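Long-range contacts in hypothetical protein Atu1540 (Agrobacterium tumefaciens str. C58, PDB 2HWJ), which is of unknown function but probably belongs to the ParB-like nuclease family: residues A[18-23]-A[107-112]; A[52-57]-A[64-69]; A[112-117]-A[130-135]. All coordinates share one frame; numbering follows the deposited sequence.

Interaction 1: A[18-23]-A[107-112]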
loop_
_atom_site.group_PDB
_atom_site.type_symbol
_atom_site.label_atom_id
_atom_site.label_comp_id
_atom_site.label_asym_id
_atom_site.label_seq_id
_atom_site.Cartn_x
_atom_site.Cartn_y
_atom_site.Cartn_z
ATOM N N ARG A 18 -4.799 -6.915 -24.991
ATOM C CA ARG A 18 -6.052 -6.343 -24.728
ATOM C C ARG A 18 -5.879 -5.188 -23.741
ATOM O O ARG A 18 -5.463 -5.397 -22.647
ATOM C CB ARG A 18 -6.965 -7.443 -24.222
ATOM C CG ARG A 18 -7.354 -8.344 -25.340
ATOM C CD ARG A 18 -8.764 -8.120 -25.780
ATOM N NE ARG A 18 -9.319 -9.430 -26.130
ATOM C CZ ARG A 18 -9.672 -9.833 -27.357
ATOM N NH1 ARG A 18 -9.657 -8.996 -28.403
ATOM N NH2 ARG A 18 -10.112 -11.085 -27.535
ATOM N N PRO A 19 -6.210 -3.967 -24.141
ATOM C CA PRO A 19 -6.148 -2.768 -23.316
ATOM C C PRO A 19 -6.897 -2.901 -21.983
ATOM O O PRO A 19 -7.776 -3.753 -21.897
ATOM C CB PRO A 19 -6.908 -1.720 -24.154
ATOM C CG PRO A 19 -6.811 -2.172 -25.512
ATOM C CD PRO A 19 -6.655 -3.687 -25.513
ATOM N N THR A 20 -6.628 -2.027 -20.982
ATOM C CA THR A 20 -7.501 -2.049 -19.851
ATOM C C THR A 20 -7.978 -0.674 -19.498
ATOM O O THR A 20 -8.449 -0.411 -18.384
ATOM C CB THR A 20 -6.864 -2.872 -18.608
ATOM O OG1 THR A 20 -5.680 -2.245 -18.148
ATOM C CG2 THR A 20 -6.557 -4.373 -18.940
ATOM N N GLN A 21 -7.901 0.237 -20.450
ATOM C CA GLN A 21 -8.408 1.637 -20.309
ATOM C C GLN A 21 -8.842 2.147 -21.672
ATOM O O GLN A 21 -8.449 1.619 -22.727
ATOM C CB GLN A 21 -7.354 2.561 -19.671
ATOM C CG GLN A 21 -6.112 2.838 -20.506
ATOM C CD GLN A 21 -5.025 3.482 -19.704
ATOM O OE1 GLN A 21 -4.620 2.913 -18.726
ATOM N NE2 GLN A 21 -4.499 4.650 -20.133
ATOM N N ILE A 22 -9.659 3.180 -21.674
ATOM C CA ILE A 22 -10.305 3.668 -22.867
ATOM C C ILE A 22 -9.472 4.740 -23.515
ATOM O O ILE A 22 -9.476 4.856 -24.732
ATOM C CB ILE A 22 -11.686 4.158 -22.495
ATOM C CG1 ILE A 22 -12.504 2.949 -22.086
ATOM C CG2 ILE A 22 -12.378 4.744 -23.678
ATOM C CD1 ILE A 22 -13.719 3.246 -21.458
ATOM N N ALA A 23 -8.688 5.487 -22.721
ATOM C CA ALA A 23 -8.037 6.706 -23.254
ATOM C C ALA A 23 -6.598 6.860 -22.857
ATOM O O ALA A 23 -6.180 6.245 -21.909
ATOM C CB ALA A 23 -8.846 7.972 -22.961
ATOM N N ASN A 107 -8.624 -2.910 -9.167
ATOM C CA ASN A 107 -8.146 -1.644 -9.698
ATOM C C ASN A 107 -7.154 -1.760 -10.841
ATOM O O ASN A 107 -6.183 -1.007 -10.887
ATOM C CB ASN A 107 -7.535 -0.840 -8.578
ATOM C CG ASN A 107 -8.601 -0.299 -7.594
ATOM O OD1 ASN A 107 -9.799 -0.137 -7.928
ATOM N ND2 ASN A 107 -8.165 -0.013 -6.385
ATOM N N LEU A 108 -7.425 -2.670 -11.772
ATOM C CA LEU A 108 -6.562 -2.933 -12.882
ATOM C C LEU A 108 -7.226 -2.448 -14.132
ATOM O O LEU A 108 -6.655 -2.577 -15.262
ATOM C CB LEU A 108 -6.200 -4.422 -12.953
ATOM C CG LEU A 108 -5.340 -4.868 -11.696
ATOM C CD1 LEU A 108 -5.114 -6.357 -11.517
ATOM C CD2 LEU A 108 -4.024 -4.143 -11.578
ATOM N N ILE A 109 -8.422 -1.844 -14.009
ATOM C CA ILE A 109 -9.005 -1.265 -15.238
ATOM C C ILE A 109 -9.375 0.148 -15.036
ATOM O O ILE A 109 -9.377 0.575 -13.963
ATOM C CB ILE A 109 -10.178 -2.021 -15.733
ATOM C CG1 ILE A 109 -11.281 -1.999 -14.683
ATOM C CG2 ILE A 109 -9.707 -3.424 -16.160
ATOM C CD1 ILE A 109 -12.597 -2.443 -15.165
ATOM N N TYR A 110 -9.623 0.903 -16.084
ATOM C CA TYR A 110 -9.917 2.294 -15.899
ATOM C C TYR A 110 -10.879 2.662 -16.980
ATOM O O TYR A 110 -10.499 3.244 -17.973
ATOM C CB TYR A 110 -8.653 3.147 -15.964
ATOM C CG TYR A 110 -8.904 4.567 -15.565
ATOM C CD1 TYR A 110 -8.854 5.622 -16.515
ATOM C CD2 TYR A 110 -9.298 4.879 -14.240
ATOM C CE1 TYR A 110 -9.125 6.967 -16.173
ATOM C CE2 TYR A 110 -9.532 6.224 -13.829
ATOM C CZ TYR A 110 -9.461 7.265 -14.823
ATOM O OH TYR A 110 -9.702 8.586 -14.424
ATOM N N PRO A 111 -12.134 2.275 -16.816
ATOM C CA PRO A 111 -13.122 2.435 -17.891
ATOM C C PRO A 111 -13.628 3.854 -17.959
ATOM O O PRO A 111 -14.783 4.070 -17.648
ATOM C CB PRO A 111 -14.274 1.560 -17.448
ATOM C CG PRO A 111 -14.166 1.531 -15.962
ATOM C CD PRO A 111 -12.698 1.657 -15.609
ATOM N N PHE A 112 -12.762 4.815 -18.297
ATOM C CA PHE A 112 -13.198 6.194 -18.444
ATOM C C PHE A 112 -12.831 6.740 -19.801
ATOM O O PHE A 112 -11.714 6.563 -20.256
ATOM C CB PHE A 112 -12.629 7.086 -17.363
ATOM C CG PHE A 112 -13.158 6.807 -15.993
ATOM C CD1 PHE A 112 -12.610 5.823 -15.213
ATOM C CD2 PHE A 112 -14.182 7.557 -15.471
ATOM C CE1 PHE A 112 -13.114 5.582 -13.923
ATOM C CE2 PHE A 112 -14.679 7.334 -14.203
ATOM C CZ PHE A 112 -14.137 6.383 -13.429
#

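Interaction 2: A[52-57]-A[64-69]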
loop_
_atom_site.group_PDB
_atom_site.type_symbol
_atom_site.label_atom_id
_atom_site.label_comp_id
_atom_site.label_asym_id
_atom_site.label_seq_id
_atom_site.Cartn_x
_atom_site.Cartn_y
_atom_site.Cartn_z
ATOM N N ILE A 52 9.639 -4.106 -21.403
ATOM C CA ILE A 52 8.860 -5.202 -20.897
ATOM C C ILE A 52 7.668 -4.529 -20.341
ATOM O O ILE A 52 7.796 -3.571 -19.627
ATOM C CB ILE A 52 9.523 -5.844 -19.654
ATOM C CG1 ILE A 52 10.979 -5.508 -19.679
ATOM C CG2 ILE A 52 9.211 -7.351 -19.594
ATOM C CD1 ILE A 52 11.940 -6.544 -18.844
ATOM N N VAL A 53 6.540 -5.156 -20.476
ATOM C CA VAL A 53 5.336 -4.530 -20.104
ATOM C C VAL A 53 4.598 -5.552 -19.268
ATOM O O VAL A 53 4.656 -6.729 -19.563
ATOM C CB VAL A 53 4.769 -4.144 -21.459
ATOM C CG1 VAL A 53 3.467 -4.767 -21.837
ATOM C CG2 VAL A 53 4.983 -2.645 -21.696
ATOM N N PRO A 54 4.021 -5.146 -18.139
ATOM C CA PRO A 54 3.359 -6.157 -17.267
ATOM C C PRO A 54 1.984 -6.498 -17.786
ATOM O O PRO A 54 1.307 -5.681 -18.376
ATOM C CB PRO A 54 3.195 -5.399 -15.959
ATOM C CG PRO A 54 2.985 -4.066 -16.305
ATOM C CD PRO A 54 3.890 -3.799 -17.564
ATOM N N VAL A 55 1.496 -7.662 -17.493
ATOM C CA VAL A 55 0.300 -8.178 -18.178
ATOM C C VAL A 55 -0.404 -9.193 -17.257
ATOM O O VAL A 55 0.180 -9.679 -16.309
ATOM C CB VAL A 55 0.872 -8.893 -19.381
ATOM C CG1 VAL A 55 0.383 -10.345 -19.513
ATOM C CG2 VAL A 55 0.908 -8.011 -20.631
ATOM N N VAL A 56 -1.661 -9.509 -17.501
ATOM C CA VAL A 56 -2.403 -10.412 -16.634
ATOM C C VAL A 56 -2.989 -11.424 -17.560
ATOM O O VAL A 56 -3.408 -11.103 -18.623
ATOM C CB VAL A 56 -3.525 -9.575 -15.910
ATOM C CG1 VAL A 56 -4.767 -10.365 -15.648
ATOM C CG2 VAL A 56 -3.042 -9.065 -14.612
ATOM N N ALA A 57 -3.084 -12.664 -17.196
ATOM C CA ALA A 57 -3.641 -13.602 -18.155
ATOM C C ALA A 57 -5.146 -13.608 -17.899
ATOM O O ALA A 57 -5.560 -13.804 -16.777
ATOM C CB ALA A 57 -3.009 -15.010 -18.030
ATOM N N TYR A 64 -3.957 -9.241 -20.913
ATOM C CA TYR A 64 -4.417 -7.838 -20.696
ATOM C C TYR A 64 -3.325 -6.938 -20.216
ATOM O O TYR A 64 -2.701 -7.262 -19.216
ATOM C CB TYR A 64 -5.578 -7.802 -19.661
ATOM C CG TYR A 64 -6.776 -8.422 -20.270
ATOM C CD1 TYR A 64 -6.786 -9.821 -20.518
ATOM C CD2 TYR A 64 -7.830 -7.619 -20.777
ATOM C CE1 TYR A 64 -7.871 -10.439 -21.187
ATOM C CE2 TYR A 64 -8.922 -8.213 -21.420
ATOM C CZ TYR A 64 -8.921 -9.632 -21.603
ATOM O OH TYR A 64 -9.930 -10.269 -22.226
ATOM N N LEU A 65 -3.085 -5.848 -20.907
ATOM C CA LEU A 65 -1.980 -4.895 -20.632
ATOM C C LEU A 65 -2.357 -4.121 -19.401
ATOM O O LEU A 65 -3.466 -3.601 -19.320
ATOM C CB LEU A 65 -1.902 -3.861 -21.765
ATOM C CG LEU A 65 -0.855 -2.783 -21.567
ATOM C CD1 LEU A 65 0.568 -3.379 -21.415
ATOM C CD2 LEU A 65 -0.873 -1.738 -22.686
ATOM N N ILE A 66 -1.436 -3.984 -18.462
ATOM C CA ILE A 66 -1.784 -3.414 -17.137
ATOM C C ILE A 66 -1.176 -2.026 -16.937
ATOM O O ILE A 66 -1.645 -1.198 -16.157
ATOM C CB ILE A 66 -1.379 -4.433 -16.018
ATOM C CG1 ILE A 66 -2.535 -5.350 -15.837
ATOM C CG2 ILE A 66 -1.108 -3.815 -14.697
ATOM C CD1 ILE A 66 -3.736 -4.626 -16.210
ATOM N N ASP A 67 -0.129 -1.726 -17.662
ATOM C CA ASP A 67 0.402 -0.410 -17.510
ATOM C C ASP A 67 0.978 -0.005 -18.822
ATOM O O ASP A 67 1.103 -0.861 -19.719
ATOM C CB ASP A 67 1.537 -0.464 -16.479
ATOM C CG ASP A 67 1.655 0.816 -15.729
ATOM O OD1 ASP A 67 0.819 1.725 -16.021
ATOM O OD2 ASP A 67 2.561 0.915 -14.868
ATOM N N HIS A 68 1.427 1.235 -18.937
ATOM C CA HIS A 68 2.191 1.579 -20.126
ATOM C C HIS A 68 1.395 1.569 -21.406
ATOM O O HIS A 68 1.922 1.241 -22.454
ATOM C CB HIS A 68 3.438 0.721 -20.289
ATOM C CG HIS A 68 4.253 0.659 -19.044
ATOM N ND1 HIS A 68 5.042 1.709 -18.621
ATOM C CD2 HIS A 68 4.361 -0.302 -18.093
ATOM C CE1 HIS A 68 5.608 1.393 -17.471
ATOM N NE2 HIS A 68 5.202 0.188 -17.130
ATOM N N HIS A 69 0.131 1.908 -21.350
ATOM C CA HIS A 69 -0.591 2.145 -22.652
ATOM C C HIS A 69 0.056 3.196 -23.606
ATOM O O HIS A 69 0.038 3.029 -24.814
ATOM C CB HIS A 69 -2.057 2.419 -22.409
ATOM C CG HIS A 69 -2.769 1.258 -21.776
ATOM N ND1 HIS A 69 -3.807 0.583 -22.389
ATOM C CD2 HIS A 69 -2.578 0.636 -20.587
ATOM C CE1 HIS A 69 -4.231 -0.393 -21.600
ATOM N NE2 HIS A 69 -3.495 -0.386 -20.507
#

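Interaction 3: A[112-117]-A[130-135]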
loop_
_atom_site.group_PDB
_atom_site.type_symbol
_atom_site.label_atom_id
_atom_site.label_comp_id
_atom_site.label_asym_id
_atom_site.label_seq_id
_atom_site.Cartn_x
_atom_site.Cartn_y
_atom_site.Cartn_z
ATOM N N PHE A 112 -12.762 4.815 -18.297
ATOM C CA PHE A 112 -13.198 6.194 -18.444
ATOM C C PHE A 112 -12.831 6.740 -19.801
ATOM O O PHE A 112 -11.714 6.563 -20.256
ATOM C CB PHE A 112 -12.629 7.086 -17.363
ATOM C CG PHE A 112 -13.158 6.807 -15.993
ATOM C CD1 PHE A 112 -12.610 5.823 -15.213
ATOM C CD2 PHE A 112 -14.182 7.557 -15.471
ATOM C CE1 PHE A 112 -13.114 5.582 -13.923
ATOM C CE2 PHE A 112 -14.679 7.334 -14.203
ATOM C CZ PHE A 112 -14.137 6.383 -13.429
ATOM N N ASP A 113 -13.782 7.394 -20.465
ATOM C CA ASP A 113 -13.554 7.859 -21.833
ATOM C C ASP A 113 -12.797 9.176 -21.857
ATOM O O ASP A 113 -12.623 9.799 -20.842
ATOM C CB ASP A 113 -14.879 8.069 -22.559
ATOM C CG ASP A 113 -15.628 9.196 -21.986
ATOM O OD1 ASP A 113 -14.998 10.225 -21.651
ATOM O OD2 ASP A 113 -16.864 9.070 -21.869
ATOM N N ALA A 114 -12.463 9.615 -23.063
ATOM C CA ALA A 114 -11.666 10.790 -23.300
ATOM C C ALA A 114 -12.259 12.061 -22.644
ATOM O O ALA A 114 -11.510 13.009 -22.370
ATOM C CB ALA A 114 -11.366 10.963 -24.802
ATOM N N GLN A 115 -13.553 12.094 -22.329
ATOM C CA GLN A 115 -14.041 13.257 -21.584
ATOM C C GLN A 115 -14.346 12.899 -20.178
ATOM O O GLN A 115 -15.181 13.513 -19.526
ATOM C CB GLN A 115 -15.149 14.096 -22.269
ATOM C CG GLN A 115 -16.070 13.371 -23.262
ATOM C CD GLN A 115 -15.310 12.905 -24.532
ATOM O OE1 GLN A 115 -14.626 13.724 -25.179
ATOM N NE2 GLN A 115 -15.408 11.571 -24.879
ATOM N N GLY A 116 -13.607 11.899 -19.695
ATOM C CA GLY A 116 -13.688 11.441 -18.309
ATOM C C GLY A 116 -14.948 10.804 -17.780
ATOM O O GLY A 116 -15.125 10.768 -16.592
ATOM N N LEU A 117 -15.832 10.321 -18.641
ATOM C CA LEU A 117 -17.023 9.596 -18.194
ATOM C C LEU A 117 -16.748 8.133 -17.811
ATOM O O LEU A 117 -16.194 7.381 -18.622
ATOM C CB LEU A 117 -18.030 9.518 -19.353
ATOM C CG LEU A 117 -19.390 10.256 -19.440
ATOM C CD1 LEU A 117 -20.467 9.641 -18.403
ATOM C CD2 LEU A 117 -19.241 11.907 -19.424
ATOM N N ASP A 130 -7.358 1.327 -30.950
ATOM C CA ASP A 130 -8.624 2.010 -30.562
ATOM C C ASP A 130 -8.596 2.910 -29.307
ATOM O O ASP A 130 -9.566 3.450 -28.938
ATOM C CB ASP A 130 -9.713 0.994 -30.264
ATOM C CG ASP A 130 -10.183 0.224 -31.508
ATOM O OD1 ASP A 130 -10.190 0.800 -32.625
ATOM O OD2 ASP A 130 -10.574 -0.976 -31.314
ATOM N N LEU A 131 -7.505 3.061 -28.607
ATOM C CA LEU A 131 -7.489 4.066 -27.575
ATOM C C LEU A 131 -7.946 5.430 -28.080
ATOM O O LEU A 131 -7.627 5.803 -29.170
ATOM C CB LEU A 131 -6.106 4.118 -27.004
ATOM C CG LEU A 131 -5.947 2.772 -26.280
ATOM C CD1 LEU A 131 -4.552 2.565 -25.718
ATOM C CD2 LEU A 131 -6.980 2.695 -25.124
ATOM N N GLU A 132 -8.745 6.126 -27.262
ATOM C CA GLU A 132 -9.225 7.496 -27.441
ATOM C C GLU A 132 -8.221 8.488 -26.892
ATOM O O GLU A 132 -7.425 8.152 -25.997
ATOM C CB GLU A 132 -10.494 7.690 -26.644
ATOM C CG GLU A 132 -11.648 7.025 -27.245
ATOM C CD GLU A 132 -12.944 7.144 -26.402
ATOM O OE1 GLU A 132 -13.878 6.292 -26.613
ATOM O OE2 GLU A 132 -13.051 8.088 -25.563
ATOM N N ASP A 133 -8.280 9.734 -27.368
ATOM C CA ASP A 133 -7.267 10.717 -26.971
ATOM C C ASP A 133 -7.848 11.467 -25.851
ATOM O O ASP A 133 -8.856 12.137 -26.080
ATOM C CB ASP A 133 -6.934 11.646 -28.122
ATOM C CG ASP A 133 -5.939 12.782 -27.748
ATOM O OD1 ASP A 133 -5.139 12.728 -26.772
ATOM O OD2 ASP A 133 -5.933 13.785 -28.493
ATOM N N ASP A 134 -7.262 11.359 -24.643
ATOM C CA ASP A 134 -7.676 12.288 -23.597
ATOM C C ASP A 134 -6.681 13.476 -23.414
ATOM O O ASP A 134 -5.628 13.368 -22.816
ATOM C CB ASP A 134 -8.162 11.606 -22.336
ATOM C CG ASP A 134 -8.417 12.601 -21.143
ATOM O OD1 ASP A 134 -8.387 13.856 -21.374
ATOM O OD2 ASP A 134 -8.637 12.134 -19.947
ATOM N N PRO A 135 -7.027 14.638 -23.978
ATOM C CA PRO A 135 -6.023 15.715 -23.950
ATOM C C PRO A 135 -5.739 16.171 -22.537
ATOM O O PRO A 135 -4.632 16.625 -22.258
ATOM C CB PRO A 135 -6.651 16.853 -24.804
ATOM C CG PRO A 135 -8.188 16.528 -24.827
ATOM C CD PRO A 135 -8.278 14.996 -24.700
#

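Interaction 1: A[18-23]-A[107-112]
Thr20 meets Leu108 and Ile109 in a buried contact where two loops of a fold assigned to the putative ParB-like nuclease family run side by side for a few residues, joined by a single beta bridge between Gln21 and Tyr110. OG1 of Thr20 lies 3.1 Å from Leu108 O and hydrogen-bonds Leu65 O, outside the two segments. The backbone carbonyl of Thr20 carries the bridge: Tyr110 N donates to Thr20 O over 2.9 Å, while Ile109 CA approaches the same oxygen in a CA-H...O contact. At Gln21 the two backbones reverse roles, with Gln21 CA 3.5 Å from Tyr110 O and the two CB atoms packed together. The Gln21 chain then runs on extended (chi2 -167°), and NE2 donates to Ala23 O within its own loop. Tyr110 sends its ring away from the 18-23 loop, toward Phe156 and Phe159, and CD1 of Phe112 lies over the centre of one face. Ile22 points at the inverse gamma turn centred on Pro111: its CD1 packs 3.6 Å from Pro111 C, and its CB lies 3.3 Å from Phe112 O.

Interaction 2: A[52-57]-A[64-69]
Val56 and Tyr64 form the hydrogen-bonded pair of an antiparallel beta hairpin, each giving its N-H to the other's carbonyl. The bond from Tyr64 N to Val56 O is 3.0 Å long and almost straight (175° at the hydrogen); the return bond from Val56 N to Tyr64 O has the same length. Val55 and Leu65 follow as the non-hydrogen-bonded pair, and Val55 CA adds a CA-H...O contact to Tyr64 O. Beyond the strand end at Leu65, Ile66 N still reaches Pro54 O at 3.2 Å.

Side chains fill in around this backbone frame. On the Val56 side, Val56 CG2 touches Ile66 CG1 at 3.9 Å. Leu65, with CG anti to the backbone N (chi1 177°), brings CD1 against CG1 of Val53, the two chains crossing at about a right angle. The Pro54 ring packs through CG on Asp67 CB, and its CD abuts the edge of the His68 imidazole at CD2, 3.6 Å away.

Farther out, Leu65 CD2 sits over the centre of one face of the His69 ring. Helix 69-77 contributes Val72 against Val53 and Leu65, whereas Met103 of helix 96-105 covers Val56, Tyr64 and Ile66. Strand 52-57 also pairs in parallel with strand 82-90, leaving strand 63-65 outermost in the four-stranded mixed sheet within this chain.

Interaction 3: A[112-117]-A[130-135]
Ala114 fits closely against the backbone of strand 132-133 and is held there by the carboxylate of Glu132. Its N-H donates to Glu132 OE2 at 3.0 Å, a nearly straight bond (169° at the hydrogen) that meets the oxygen nearly along its C-O axis. Glu132 reaches it with a chain extended beyond CG (chi2 177°), and its CB packs 3.9 Å from Ala114 CB. The methyl group of Ala114 also lies close to Asp133 O. Next along the chain, CB of Asp134 rests 3.6 Å from Ala114 O. The carboxylate of Asp134 is engaged elsewhere, forming a salt bridge with Arg166 through OD1 and weakly capping the first turn of helix 135-146 at Phe136 N and Arg137 N. Buried Asp113 joins the packed part through CB, 3.5 Å from Glu132 OE2, while its carboxylate turns back into its own loop, where OD1 accepts from Leu117 N, which comes from above the carboxylate plane.

Toward solvent the contact thins out. Exposed Gln115 brings NE2 no closer than 4.3 Å to Glu132 OE2, and exposed Pro135 barely approaches Ala114 O.

Asp113 to Gly116 form a type I beta turn. The geometry also fits an Asx turn at Asp113, though its bond from Gln115 N is modelled too short to be trusted. The arrangement is thus a type I turn packed on a short strand that leads, through the N-cap Asp134, into helix 135-146.

From the N terminus, the 18-23 loop follows strand 9-13; residues 107-112, after helix 96-105, return to it and close the long loop of interaction 1. Interaction 2 is nested inside that loop as a local hairpin, and the two meet directly through Arg18 and Thr20 on Leu65. Interaction 3 follows in series, sharing Phe112 with interaction 1 and closing the short loop between residues 117 and 130. Its second segment returns beside the first loop, where Ile22 O receives Glu132 N; next to it strand 23-24 pairs in parallel with strand 132-133. The 18-23 loop thus connects the hairpin edge of the mixed sheet to the turn and strand preceding helix 135-146.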